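Local coordinates for protein probable transcriptional regulator (PDB 2FBI) that probably binds DNA as a dimeric MarR-family transcriptional regulator with a winged helix-turn-helix fold, at residues A[16-21]-A[34-39]; A[26-31]-A[112-117]; A[44-49]-A[102-107]; A[54-59]-A[65-70]. One frame throughout, in Å; residues are numbered along the deposited sequence. Where two conformers were deposited one is given.

From the N terminus, interaction 1 comes first: helix 10-22 meets the start of helix 36-48, closing a short loop that holds helix 26-32. Interaction 2 opens within that loop and closes only at residues 112-117, so the two cross along the chain. It ties helix 26-32 to the long helix 98-122. Interaction 3 lies wholly within the span of interaction 2, joining the end of helix 36-48 to an earlier part of helix 98-122. Interaction 4, innermost, pairs the two helices of the helix-turn-helix. Interactions 2 and 4 do not touch, with nearest atoms about 12 Å apart, whereas interaction 3 touches both 26-31 and 54-59.

Interaction 1 (A[16-21]-A[34-39]); sequences QAREAA and LTEQQW
Arg18 and Glu36 meet across two helices whose backbones stay well apart, with 11.9 Å between Arg18 CA and Glu36 CA. Segment 16-21 is helical throughout, while 34-39 contains a helix start: Thr35 is the N-cap, and Gln38 N donates to Thr35 OG1 at 3.1 Å as Gln38 OE1 accepts from Thr35 N, a capping box. Two long side chains bridge the gap. Arg18 sends CG anti to its own N (chi1 178°) and runs extended to NE, whereas Glu36 bends at chi2. Arg18 NH2 donates to Glu36 OE2 at 3.2 Å with a nearly straight N-H...O angle of 160°. The oxygen lies close to the guanidinium plane, but the donor approaches from above the carboxylate plane, the two flat groups being turned 48° from each other. On its own helix Arg18 NH1 forms a second salt bridge, 3.5 Å to Glu19 OE2. Arg26 of helix 26-32 pairs with both Glu19 and Glu36 through their OE1 atoms. Two arginines thus alternate with two glutamates in a network joining three successive helices, and this sharing of charge would be expected to keep both carboxylates ionised.

Interaction 2 (A[26-31]-A[112-117]); sequences RPSLNQ and EKNYQR
Asn114 ND2 donates to Ser28 OG at 2.9 Å, and Ser28 and Asn114 are the only residues of segments 26-31 and 112-117 that meet. The N-H...O angle of 136° is well short of straight, and the hydroxyl oxygen sits 20° out of the Asn114 amide plane, so the amide meets its acceptor at a tilt. The backbones approach to 8.8 Å at Ser28 CA and Asn114 CA, a spacing that one short side chain from each helix can span. The Ser28 torsion puts OG beside the backbone N, from where it meets the amide, although its off-stagger value (chi1 -23°) is uncertain. Both residues are buried and bury a combined 56 Å² between the segments. The other end of the amide faces along its own helix: Arg117 NH1, from three residues further on, just under one turn, gives Asn114 OD1 a weak bond of 3.1 Å. Apolar side chains lie nearby, Met111 touching Ser28 and Phe25 touching Asn114. Tyr115 reaches the second subunit, where its hydroxyl hydrogen-bonds to Leu10 N, which places the contact close to the dimer interface of this MarR-type protein. With NH2 pointing to a hydroxyl and oxygen to a guanidinium, the modelled amide orientation is chemically consistent, and the ND2 bond, with a weak contribution from Arg117, would probably bias the amide's rotation.

Interaction 3 (A[44-49]-A[102-107]); sequences ILRQQG and QCFVSM
Arg46 lies across the face of the Phe104 ring, at the place where the winged-helix domain of this MarR-type fold meets the long helix 98-122. The tight part is the stretch from CG to NE lying over the ring. Arg46 CG stands 3.6 Å from the ring centroid and 1° off its normal, a CH-pi contact centred over the face. Geometry explains the fit: CG leaves anti to the backbone N (chi1 177°), and a bend at chi2 then carries the chain over the ring, so that the two side chains cross at about a right angle. The helices themselves are not far apart here, at 7.6 Å between Arg46 CA and Phe104 CA. Beyond the stem, the guanidinium slides toward the ring's margin with its plane 28° from that of the ring, and Phe104 CD2 lies under one of its faces. Phe104 is also packed by Ile42 and Arg43 of helix 36-48 and by Arg7 of the second subunit. The loose side is at the end of the arginine, where Val105, largely solvent-exposed, brushes the guanidinium obliquely with CG2 at 3.9 Å from Arg46 NH2. That same nitrogen hydrogen-bonds to Gln101 OE1, a turn before Val105 on helix 98-122, which would steady the group at the surface. The closest approach of all is between Arg46 NE and Phe104 CD2, 3.3 Å.

Interaction 4 (A[54-59]-A[65-70]); sequences YQLANQ and PSMTGV
The helix-turn-helix of the fold is joined here through Met67, which brings its methyl up against Leu56 and Ala57. The backbones come closest at Ala57 and Met67, with 6.4 Å between Ala57 CA and Met67 CA, a separation made possible by the small alanine. From Met67 CA the chain starts with CG anti to the backbone N (chi1 -171°), then bends at both chi2 and chi3, which turns CE toward the flank of helix 53-59. There Met67 CE lies 3.8 Å from Ala57 CB. In the winged helix-turn-helix of MarR proteins, helix 64-76 corresponds to the element that reads the DNA major groove, and this apolar contact packs it against helix 53-59. Leu56 crosses Met67 at about a right angle, and the 3.3 Å between Leu56 CG and Met67 CE is shorter than ordinary carbon contact; Ala57 N is closer still to Met67 CE, at 3.2 Å. These close approaches of CE, together with an off-stagger chi3 of 143°, leave the methyl's exact place doubtful. Helix 36-48 also packs here, Val41 touching Met67 while Ile44 and Leu45 touch Leu56.

Interaction 1 (A[16-21]-A[34-39])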
loop_
_atom_site.group_PDB
_atom_site.type_symbol
_atom_site.label_atom_id
_atom_site.label_comp_id
_atom_site.label_asym_id
_atom_site.label_seq_id
_atom_site.Cartn_x
_atom_site.Cartn_y
_atom_site.Cartn_z
ATOM N N GLN A 16 6.937 -1.184 0.338
ATOM C CA GLN A 16 8.155 -0.841 1.147
ATOM C C GLN A 16 8.697 0.552 0.821
ATOM O O GLN A 16 8.957 1.337 1.728
ATOM C CB GLN A 16 9.238 -1.905 0.958
ATOM C CG GLN A 16 8.813 -3.322 1.363
ATOM C CD GLN A 16 9.804 -4.382 0.876
ATOM O OE1 GLN A 16 10.394 -4.243 -0.170
ATOM N NE2 GLN A 16 9.928 -5.469 1.608
ATOM N N ALA A 17 8.806 0.903 -0.475
ATOM C CA ALA A 17 9.104 2.288 -0.821
ATOM C C ALA A 17 8.128 3.296 -0.213
ATOM O O ALA A 17 8.561 4.355 0.257
ATOM C CB ALA A 17 9.243 2.491 -2.328
ATOM N N ARG A 18 6.838 2.961 -0.170
ATOM C CA ARG A 18 5.850 3.850 0.440
ATOM C C ARG A 18 6.043 3.959 1.977
ATOM O O ARG A 18 5.791 5.023 2.553
ATOM C CB ARG A 18 4.390 3.402 0.117
ATOM C CG ARG A 18 3.293 4.274 0.784
ATOM C CD ARG A 18 1.845 3.594 0.863
ATOM N NE ARG A 18 0.903 4.429 1.620
ATOM C CZ ARG A 18 0.593 4.230 2.900
ATOM N NH1 ARG A 18 1.139 3.231 3.588
ATOM N NH2 ARG A 18 -0.264 5.014 3.518
ATOM N N GLU A 19 6.452 2.874 2.628
ATOM C CA GLU A 19 6.722 2.903 4.105
ATOM C C GLU A 19 7.896 3.808 4.360
ATOM O O GLU A 19 7.810 4.707 5.155
ATOM C CB GLU A 19 7.002 1.505 4.669
ATOM C CG GLU A 19 5.796 0.626 4.760
ATOM C CD GLU A 19 4.730 1.200 5.711
ATOM O OE1 GLU A 19 5.079 1.606 6.859
ATOM O OE2 GLU A 19 3.548 1.277 5.297
ATOM N N ALA A 20 8.973 3.615 3.615
ATOM C CA ALA A 20 10.074 4.605 3.603
ATOM C C ALA A 20 9.618 6.087 3.528
ATOM O O ALA A 20 9.883 6.857 4.442
ATOM C CB ALA A 20 11.061 4.264 2.537
ATOM N N ALA A 21 8.862 6.476 2.499
ATOM C CA ALA A 21 8.366 7.846 2.412
ATOM C C ALA A 21 7.449 8.251 3.530
ATOM O O ALA A 21 7.505 9.421 3.972
ATOM C CB ALA A 21 7.645 8.086 1.032
ATOM N N LEU A 34 -4.257 12.957 12.740
ATOM C CA LEU A 34 -4.880 12.165 11.692
ATOM C C LEU A 34 -4.187 10.912 11.243
ATOM O O LEU A 34 -2.943 10.780 11.303
ATOM C CB LEU A 34 -5.464 12.957 10.521
ATOM C CG LEU A 34 -5.291 14.252 9.784
ATOM C CD1 LEU A 34 -6.699 14.889 9.777
ATOM C CD2 LEU A 34 -4.293 15.184 10.380
ATOM N N THR A 35 -5.041 9.977 10.800
ATOM C CA THR A 35 -4.591 8.754 10.220
ATOM C C THR A 35 -4.275 9.055 8.779
ATOM O O THR A 35 -4.840 9.948 8.197
ATOM C CB THR A 35 -5.677 7.618 10.327
ATOM O OG1 THR A 35 -6.836 7.944 9.522
ATOM C CG2 THR A 35 -6.153 7.459 11.777
ATOM N N GLU A 36 -3.364 8.293 8.211
ATOM C CA GLU A 36 -3.062 8.378 6.822
ATOM C C GLU A 36 -4.280 8.120 5.860
ATOM O O GLU A 36 -4.326 8.699 4.752
ATOM C CB GLU A 36 -1.856 7.510 6.525
ATOM C CG GLU A 36 -2.058 6.049 6.818
ATOM C CD GLU A 36 -0.765 5.421 7.321
ATOM O OE1 GLU A 36 -0.278 5.872 8.396
ATOM O OE2 GLU A 36 -0.207 4.527 6.634
ATOM N N GLN A 37 -5.243 7.332 6.329
ATOM C CA GLN A 37 -6.375 6.910 5.541
ATOM C C GLN A 37 -7.341 8.090 5.462
ATOM O O GLN A 37 -7.917 8.371 4.397
ATOM C CB GLN A 37 -7.020 5.684 6.202
ATOM C CG GLN A 37 -6.094 4.395 6.270
ATOM C CD GLN A 37 -5.068 4.293 7.449
ATOM O OE1 GLN A 37 -5.177 4.917 8.521
ATOM N NE2 GLN A 37 -4.079 3.452 7.235
ATOM N N GLN A 38 -7.516 8.779 6.589
ATOM C CA GLN A 38 -8.169 10.072 6.614
ATOM C C GLN A 38 -7.513 11.095 5.685
ATOM O O GLN A 38 -8.205 11.778 4.982
ATOM C CB GLN A 38 -8.159 10.651 8.044
ATOM C CG GLN A 38 -9.194 9.989 8.969
ATOM C CD GLN A 38 -8.952 10.379 10.417
ATOM O OE1 GLN A 38 -7.855 10.806 10.769
ATOM N NE2 GLN A 38 -9.980 10.281 11.245
ATOM N N TRP A 39 -6.184 11.210 5.757
ATOM C CA TRP A 39 -5.412 12.197 5.023
ATOM C C TRP A 39 -5.526 11.905 3.479
ATOM O O TRP A 39 -5.636 12.840 2.693
ATOM C CB TRP A 39 -3.942 12.188 5.467
ATOM C CG TRP A 39 -3.111 13.277 4.736
ATOM C CD1 TRP A 39 -2.041 13.093 3.890
ATOM C CD2 TRP A 39 -3.386 14.696 4.733
ATOM N NE1 TRP A 39 -1.617 14.330 3.395
ATOM C CE2 TRP A 39 -2.427 15.316 3.895
ATOM C CE3 TRP A 39 -4.354 15.495 5.372
ATOM C CZ2 TRP A 39 -2.380 16.716 3.702
ATOM C CZ3 TRP A 39 -4.339 16.881 5.157
ATOM C CH2 TRP A 39 -3.362 17.476 4.309
#

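Interaction 2 (A[26-31]-A[112-117])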
loop_
_atom_site.group_PDB
_atom_site.type_symbol
_atom_site.label_atom_id
_atom_site.label_comp_id
_atom_site.label_asym_id
_atom_site.label_seq_id
_atom_site.Cartn_x
_atom_site.Cartn_y
_atom_site.Cartn_z
ATOM N N ARG A 26 4.396 10.610 8.834
ATOM C CA ARG A 26 3.465 10.135 9.907
ATOM C C ARG A 26 3.525 11.041 11.146
ATOM O O ARG A 26 2.479 11.329 11.752
ATOM C CB ARG A 26 3.655 8.657 10.261
ATOM C CG ARG A 26 2.965 7.704 9.257
ATOM C CD ARG A 26 2.804 6.297 9.809
ATOM N NE ARG A 26 2.303 5.416 8.760
ATOM C CZ ARG A 26 3.051 4.553 8.072
ATOM N NH1 ARG A 26 2.494 3.808 7.121
ATOM N NH2 ARG A 26 4.343 4.425 8.323
ATOM N N PRO A 27 4.725 11.545 11.489
ATOM C CA PRO A 27 4.770 12.466 12.654
ATOM C C PRO A 27 3.912 13.678 12.520
ATOM O O PRO A 27 3.136 13.952 13.434
ATOM C CB PRO A 27 6.251 12.785 12.786
ATOM C CG PRO A 27 6.910 11.608 12.239
ATOM C CD PRO A 27 6.085 11.286 10.999
ATOM N N SER A 28 3.921 14.371 11.389
ATOM C CA SER A 28 2.998 15.518 11.264
ATOM C C SER A 28 1.507 15.149 11.297
ATOM O O SER A 28 0.667 15.929 11.771
ATOM C CB SER A 28 3.269 16.347 10.008
ATOM O OG SER A 28 4.613 16.145 9.586
ATOM N N LEU A 29 1.185 14.009 10.708
ATOM C CA LEU A 29 -0.138 13.440 10.863
ATOM C C LEU A 29 -0.283 12.944 12.313
ATOM O O LEU A 29 -1.267 13.223 12.894
ATOM C CB LEU A 29 -0.386 12.281 9.864
ATOM C CG LEU A 29 -0.169 12.500 8.348
ATOM C CD1 LEU A 29 -0.138 11.186 7.644
ATOM C CD2 LEU A 29 -1.242 13.434 7.769
ATOM N N ASN A 30 0.662 12.178 12.867
ATOM C CA ASN A 30 0.664 11.918 14.342
ATOM C C ASN A 30 0.362 13.270 15.016
ATOM O O ASN A 30 -0.782 13.524 15.462
ATOM C CB ASN A 30 2.023 11.328 14.840
ATOM C CG ASN A 30 2.247 9.850 14.424
ATOM O OD1 ASN A 30 1.338 9.201 13.905
ATOM N ND2 ASN A 30 3.459 9.330 14.642
ATOM N N GLN A 31 1.326 14.203 14.938
ATOM C CA GLN A 31 1.162 15.588 15.515
ATOM C C GLN A 31 -0.137 16.307 15.236
ATOM O O GLN A 31 -0.526 17.168 16.004
ATOM C CB GLN A 31 2.355 16.533 15.195
ATOM C CG GLN A 31 3.586 16.297 16.072
ATOM C CD GLN A 31 4.923 16.403 15.301
ATOM O OE1 GLN A 31 5.063 17.184 14.333
ATOM N NE2 GLN A 31 5.912 15.614 15.738
ATOM N N GLU A 112 4.702 20.092 2.852
ATOM C CA GLU A 112 5.692 20.623 1.892
ATOM C C GLU A 112 7.143 20.458 2.426
ATOM O O GLU A 112 8.022 19.970 1.701
ATOM C CB GLU A 112 5.333 22.071 1.524
ATOM C CG GLU A 112 6.347 22.877 0.641
ATOM C CD GLU A 112 6.679 22.219 -0.701
ATOM O OE1 GLU A 112 5.720 21.818 -1.399
ATOM O OE2 GLU A 112 7.897 22.096 -1.046
ATOM N N LYS A 113 7.366 20.788 3.697
ATOM C CA LYS A 113 8.689 20.609 4.329
ATOM C C LYS A 113 9.127 19.150 4.326
ATOM O O LYS A 113 10.320 18.840 4.108
ATOM C CB LYS A 113 8.689 21.079 5.778
ATOM C CG LYS A 113 8.090 22.441 6.015
ATOM C CD LYS A 113 9.134 23.445 6.446
ATOM C CE LYS A 113 8.518 24.868 6.584
ATOM N NZ LYS A 113 7.505 24.957 7.685
ATOM N N ASN A 114 8.168 18.242 4.555
ATOM C CA ASN A 114 8.503 16.838 4.500
ATOM C C ASN A 114 8.843 16.364 3.115
ATOM O O ASN A 114 9.707 15.493 2.955
ATOM C CB ASN A 114 7.410 16.005 5.146
ATOM C CG ASN A 114 7.264 16.329 6.615
ATOM O OD1 ASN A 114 8.260 16.430 7.324
ATOM N ND2 ASN A 114 6.034 16.524 7.069
ATOM N N TYR A 115 8.208 16.959 2.102
ATOM C CA TYR A 115 8.603 16.692 0.709
ATOM C C TYR A 115 9.969 17.291 0.344
ATOM O O TYR A 115 10.718 16.686 -0.396
ATOM C CB TYR A 115 7.530 17.174 -0.310
ATOM C CG TYR A 115 6.510 16.112 -0.583
ATOM C CD1 TYR A 115 5.204 16.261 -0.137
ATOM C CD2 TYR A 115 6.884 14.897 -1.220
ATOM C CE1 TYR A 115 4.246 15.251 -0.376
ATOM C CE2 TYR A 115 5.951 13.895 -1.439
ATOM C CZ TYR A 115 4.629 14.079 -1.018
ATOM O OH TYR A 115 3.704 13.084 -1.211
ATOM N N GLN A 116 10.275 18.475 0.852
ATOM C CA GLN A 116 11.631 19.050 0.725
ATOM C C GLN A 116 12.719 18.140 1.325
ATOM O O GLN A 116 13.764 17.942 0.716
ATOM C CB GLN A 116 11.684 20.476 1.304
ATOM C CG GLN A 116 10.915 21.469 0.407
ATOM C CD GLN A 116 10.500 22.810 1.091
ATOM O OE1 GLN A 116 10.417 22.930 2.341
ATOM N NE2 GLN A 116 10.214 23.818 0.248
ATOM N N ARG A 117 12.445 17.543 2.484
ATOM C CA ARG A 117 13.362 16.555 3.079
ATOM C C ARG A 117 13.538 15.337 2.191
ATOM O O ARG A 117 14.656 14.815 2.056
ATOM C CB ARG A 117 12.879 16.151 4.461
ATOM C CG ARG A 117 12.897 17.286 5.482
ATOM C CD ARG A 117 12.471 16.811 6.899
ATOM N NE ARG A 117 12.664 17.909 7.878
ATOM C CZ ARG A 117 11.711 18.705 8.407
ATOM N NH1 ARG A 117 10.414 18.570 8.089
ATOM N NH2 ARG A 117 12.053 19.658 9.277
#

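Interaction 3 (A[44-49]-A[102-107])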
loop_
_atom_site.group_PDB
_atom_site.type_symbol
_atom_site.label_atom_id
_atom_site.label_comp_id
_atom_site.label_asym_id
_atom_site.label_seq_id
_atom_site.Cartn_x
_atom_site.Cartn_y
_atom_site.Cartn_z
ATOM N N ILE A 44 -7.646 13.607 -1.695
ATOM C CA ILE A 44 -8.419 13.391 -2.966
ATOM C C ILE A 44 -9.584 14.335 -3.070
ATOM O O ILE A 44 -9.883 14.875 -4.104
ATOM C CB ILE A 44 -8.929 11.907 -3.068
ATOM C CG1 ILE A 44 -7.740 10.996 -3.381
ATOM C CG2 ILE A 44 -10.024 11.758 -4.168
ATOM C CD1 ILE A 44 -7.826 9.725 -2.652
ATOM N N LEU A 45 -10.292 14.511 -1.985
ATOM C CA LEU A 45 -11.416 15.424 -2.003
ATOM C C LEU A 45 -10.966 16.921 -2.209
ATOM O O LEU A 45 -11.648 17.722 -2.856
ATOM C CB LEU A 45 -12.179 15.236 -0.698
ATOM C CG LEU A 45 -13.025 13.959 -0.499
ATOM C CD1 LEU A 45 -13.681 13.969 0.891
ATOM C CD2 LEU A 45 -14.131 13.813 -1.644
ATOM N N ARG A 46 -9.799 17.261 -1.690
ATOM C CA ARG A 46 -9.186 18.575 -1.963
ATOM C C ARG A 46 -8.902 18.769 -3.447
ATOM O O ARG A 46 -9.422 19.677 -4.079
ATOM C CB ARG A 46 -7.895 18.704 -1.148
ATOM C CG ARG A 46 -7.088 19.998 -1.379
ATOM C CD ARG A 46 -7.828 21.314 -1.041
ATOM N NE ARG A 46 -6.833 22.422 -1.223
ATOM C CZ ARG A 46 -6.901 23.619 -0.641
ATOM N NH1 ARG A 46 -5.953 24.509 -0.898
ATOM N NH2 ARG A 46 -7.910 23.944 0.167
ATOM N N GLN A 47 -8.111 17.865 -4.008
ATOM C CA GLN A 47 -7.671 17.953 -5.372
ATOM C C GLN A 47 -8.775 17.741 -6.407
ATOM O O GLN A 47 -8.807 18.450 -7.414
ATOM C CB GLN A 47 -6.479 16.995 -5.579
ATOM C CG GLN A 47 -5.746 17.059 -6.956
ATOM C CD GLN A 47 -5.271 18.455 -7.379
ATOM O OE1 GLN A 47 -4.924 19.321 -6.539
ATOM N NE2 GLN A 47 -5.281 18.694 -8.698
ATOM N N GLN A 48 -9.680 16.799 -6.150
ATOM C CA GLN A 48 -10.666 16.372 -7.142
ATOM C C GLN A 48 -12.042 16.959 -6.904
ATOM O O GLN A 48 -12.906 16.856 -7.789
ATOM C CB GLN A 48 -10.695 14.816 -7.291
ATOM C CG GLN A 48 -9.388 14.321 -7.893
ATOM C CD GLN A 48 -9.444 12.902 -8.371
ATOM O OE1 GLN A 48 -10.341 12.532 -9.130
ATOM N NE2 GLN A 48 -8.481 12.071 -7.912
ATOM N N GLY A 49 -12.266 17.568 -5.724
ATOM C CA GLY A 49 -13.610 18.101 -5.371
ATOM C C GLY A 49 -14.606 17.039 -4.896
ATOM O O GLY A 49 -14.181 15.933 -4.574
ATOM N N GLN A 102 -9.750 24.010 5.569
ATOM C CA GLN A 102 -8.796 24.801 6.378
ATOM C C GLN A 102 -7.841 23.869 7.097
ATOM O O GLN A 102 -6.685 24.189 7.307
ATOM C CB GLN A 102 -9.540 25.692 7.395
ATOM C CG GLN A 102 -8.613 26.683 8.158
ATOM C CD GLN A 102 -7.884 27.672 7.243
ATOM O OE1 GLN A 102 -8.364 28.073 6.191
ATOM N NE2 GLN A 102 -6.732 28.096 7.681
ATOM N N CYS A 103 -8.342 22.699 7.484
ATOM C CA CYS A 103 -7.520 21.573 7.923
ATOM C C CYS A 103 -6.467 21.227 6.867
ATOM O O CYS A 103 -5.262 21.214 7.141
ATOM C CB CYS A 103 -8.451 20.362 8.176
ATOM S SG CYS A 103 -7.627 19.001 8.861
ATOM N N PHE A 104 -6.917 20.964 5.640
ATOM C CA PHE A 104 -5.948 20.701 4.577
ATOM C C PHE A 104 -4.884 21.850 4.513
ATOM O O PHE A 104 -3.674 21.607 4.535
ATOM C CB PHE A 104 -6.588 20.528 3.190
ATOM C CG PHE A 104 -5.550 20.420 2.103
ATOM C CD1 PHE A 104 -5.007 19.159 1.754
ATOM C CD2 PHE A 104 -5.049 21.573 1.476
ATOM C CE1 PHE A 104 -3.986 19.061 0.761
ATOM C CE2 PHE A 104 -4.033 21.500 0.476
ATOM C CZ PHE A 104 -3.493 20.237 0.121
ATOM N N VAL A 105 -5.356 23.098 4.458
ATOM C CA VAL A 105 -4.422 24.265 4.366
ATOM C C VAL A 105 -3.366 24.281 5.494
ATOM O O VAL A 105 -2.178 24.364 5.230
ATOM C CB VAL A 105 -5.192 25.618 4.288
ATOM C CG1 VAL A 105 -4.217 26.819 4.424
ATOM C CG2 VAL A 105 -5.989 25.720 3.002
ATOM N N SER A 106 -3.787 24.174 6.749
ATOM C CA SER A 106 -2.791 24.231 7.814
ATOM C C SER A 106 -1.798 23.066 7.857
ATOM O O SER A 106 -0.701 23.231 8.350
ATOM C CB SER A 106 -3.434 24.463 9.172
ATOM O OG SER A 106 -4.066 23.312 9.619
ATOM N N MET A 107 -2.157 21.903 7.329
ATOM C CA MET A 107 -1.234 20.793 7.279
ATOM C C MET A 107 -0.241 20.908 6.142
ATOM O O MET A 107 0.827 20.349 6.208
ATOM C CB MET A 107 -2.006 19.489 7.141
ATOM C CG MET A 107 -2.589 18.997 8.473
ATOM S SD MET A 107 -2.141 17.293 8.710
ATOM C CE MET A 107 -0.411 17.317 8.265
#

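Interaction 4 (A[54-59]-A[65-70])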
loop_
_atom_site.group_PDB
_atom_site.type_symbol
_atom_site.label_atom_id
_atom_site.label_comp_id
_atom_site.label_asym_id
_atom_site.label_seq_id
_atom_site.Cartn_x
_atom_site.Cartn_y
_atom_site.Cartn_z
ATOM N N TYR A 54 -18.055 5.384 -3.609
ATOM C CA TYR A 54 -17.298 4.170 -4.051
ATOM C C TYR A 54 -16.107 4.555 -4.896
ATOM O O TYR A 54 -14.981 3.957 -4.823
ATOM C CB TYR A 54 -18.214 3.142 -4.791
ATOM C CG TYR A 54 -19.079 2.289 -3.839
ATOM C CD1 TYR A 54 -20.170 2.829 -3.195
ATOM C CD2 TYR A 54 -18.779 0.947 -3.581
ATOM C CE1 TYR A 54 -20.940 2.091 -2.316
ATOM C CE2 TYR A 54 -19.571 0.174 -2.691
ATOM C CZ TYR A 54 -20.653 0.746 -2.090
ATOM O OH TYR A 54 -21.440 0.030 -1.191
ATOM N N GLN A 55 -16.336 5.552 -5.738
ATOM C CA GLN A 55 -15.236 6.141 -6.512
ATOM C C GLN A 55 -14.092 6.698 -5.592
ATOM O O GLN A 55 -12.895 6.560 -5.913
ATOM C CB GLN A 55 -15.823 7.252 -7.358
ATOM C CG GLN A 55 -14.916 7.948 -8.282
ATOM C CD GLN A 55 -15.689 8.679 -9.382
ATOM O OE1 GLN A 55 -16.851 8.368 -9.676
ATOM N NE2 GLN A 55 -15.032 9.632 -10.013
ATOM N N LEU A 56 -14.477 7.346 -4.489
ATOM C CA LEU A 56 -13.541 7.921 -3.524
ATOM C C LEU A 56 -12.708 6.796 -2.879
ATOM O O LEU A 56 -11.454 6.871 -2.840
ATOM C CB LEU A 56 -14.349 8.722 -2.462
ATOM C CG LEU A 56 -13.619 9.332 -1.238
ATOM C CD1 LEU A 56 -12.469 10.242 -1.732
ATOM C CD2 LEU A 56 -14.550 10.089 -0.326
ATOM N N ALA A 57 -13.379 5.741 -2.394
ATOM C CA ALA A 57 -12.677 4.541 -1.900
ATOM C C ALA A 57 -11.690 3.952 -2.900
ATOM O O ALA A 57 -10.589 3.551 -2.503
ATOM C CB ALA A 57 -13.671 3.455 -1.393
ATOM N N ASN A 58 -12.064 3.929 -4.178
ATOM C CA ASN A 58 -11.210 3.418 -5.234
ATOM C C ASN A 58 -9.973 4.261 -5.519
ATOM O O ASN A 58 -8.904 3.716 -5.764
ATOM C CB ASN A 58 -12.009 3.199 -6.529
ATOM C CG ASN A 58 -12.813 1.902 -6.510
ATOM O OD1 ASN A 58 -12.641 1.065 -5.627
ATOM N ND2 ASN A 58 -13.701 1.740 -7.492
ATOM N N GLN A 59 -10.121 5.582 -5.492
ATOM C CA GLN A 59 -9.027 6.490 -5.766
ATOM C C GLN A 59 -8.114 6.637 -4.565
ATOM O O GLN A 59 -6.885 6.744 -4.730
ATOM C CB GLN A 59 -9.612 7.838 -6.102
ATOM C CG GLN A 59 -10.495 7.784 -7.315
ATOM C CD GLN A 59 -10.128 8.854 -8.222
ATOM O OE1 GLN A 59 -8.998 9.337 -8.170
ATOM N NE2 GLN A 59 -11.050 9.253 -9.092
ATOM N N PRO A 65 -15.127 -1.765 3.646
ATOM C CA PRO A 65 -15.591 -1.815 5.034
ATOM C C PRO A 65 -14.904 -0.771 5.918
ATOM O O PRO A 65 -15.544 -0.239 6.829
ATOM C CB PRO A 65 -15.248 -3.249 5.485
ATOM C CG PRO A 65 -14.877 -4.005 4.213
ATOM C CD PRO A 65 -14.344 -2.968 3.282
ATOM N N SER A 66 -13.628 -0.472 5.665
ATOM C CA SER A 66 -12.952 0.591 6.422
ATOM C C SER A 66 -13.383 1.985 6.004
ATOM O O SER A 66 -13.356 2.897 6.816
ATOM C CB SER A 66 -11.428 0.467 6.388
ATOM O OG SER A 66 -11.045 -0.517 5.466
ATOM N N MET A 67 -13.803 2.143 4.755
ATOM C CA MET A 67 -14.227 3.441 4.263
ATOM C C MET A 67 -15.464 3.988 5.001
ATOM O O MET A 67 -15.528 5.185 5.299
ATOM C CB MET A 67 -14.416 3.401 2.743
ATOM C CG MET A 67 -14.646 4.753 2.116
ATOM S SD MET A 67 -13.322 5.999 2.225
ATOM C CE MET A 67 -13.639 6.623 0.637
ATOM N N THR A 68 -16.413 3.104 5.334
ATOM C CA THR A 68 -17.598 3.462 6.098
ATOM C C THR A 68 -17.238 4.168 7.405
ATOM O O THR A 68 -17.891 5.137 7.798
ATOM C CB THR A 68 -18.452 2.188 6.491
ATOM O OG1 THR A 68 -18.697 1.377 5.333
ATOM C CG2 THR A 68 -19.795 2.563 7.182
ATOM N N GLY A 69 -16.230 3.638 8.093
ATOM C CA GLY A 69 -15.808 4.188 9.364
ATOM C C GLY A 69 -14.977 5.440 9.107
ATOM O O GLY A 69 -15.142 6.431 9.818
ATOM N N VAL A 70 -14.107 5.401 8.081
ATOM C CA VAL A 70 -13.316 6.601 7.711
ATOM C C VAL A 70 -14.251 7.803 7.491
ATOM O O VAL A 70 -14.133 8.803 8.189
ATOM C CB VAL A 70 -12.318 6.356 6.560
ATOM C CG1 VAL A 70 -11.615 7.679 6.151
ATOM C CG2 VAL A 70 -11.282 5.373 6.992
#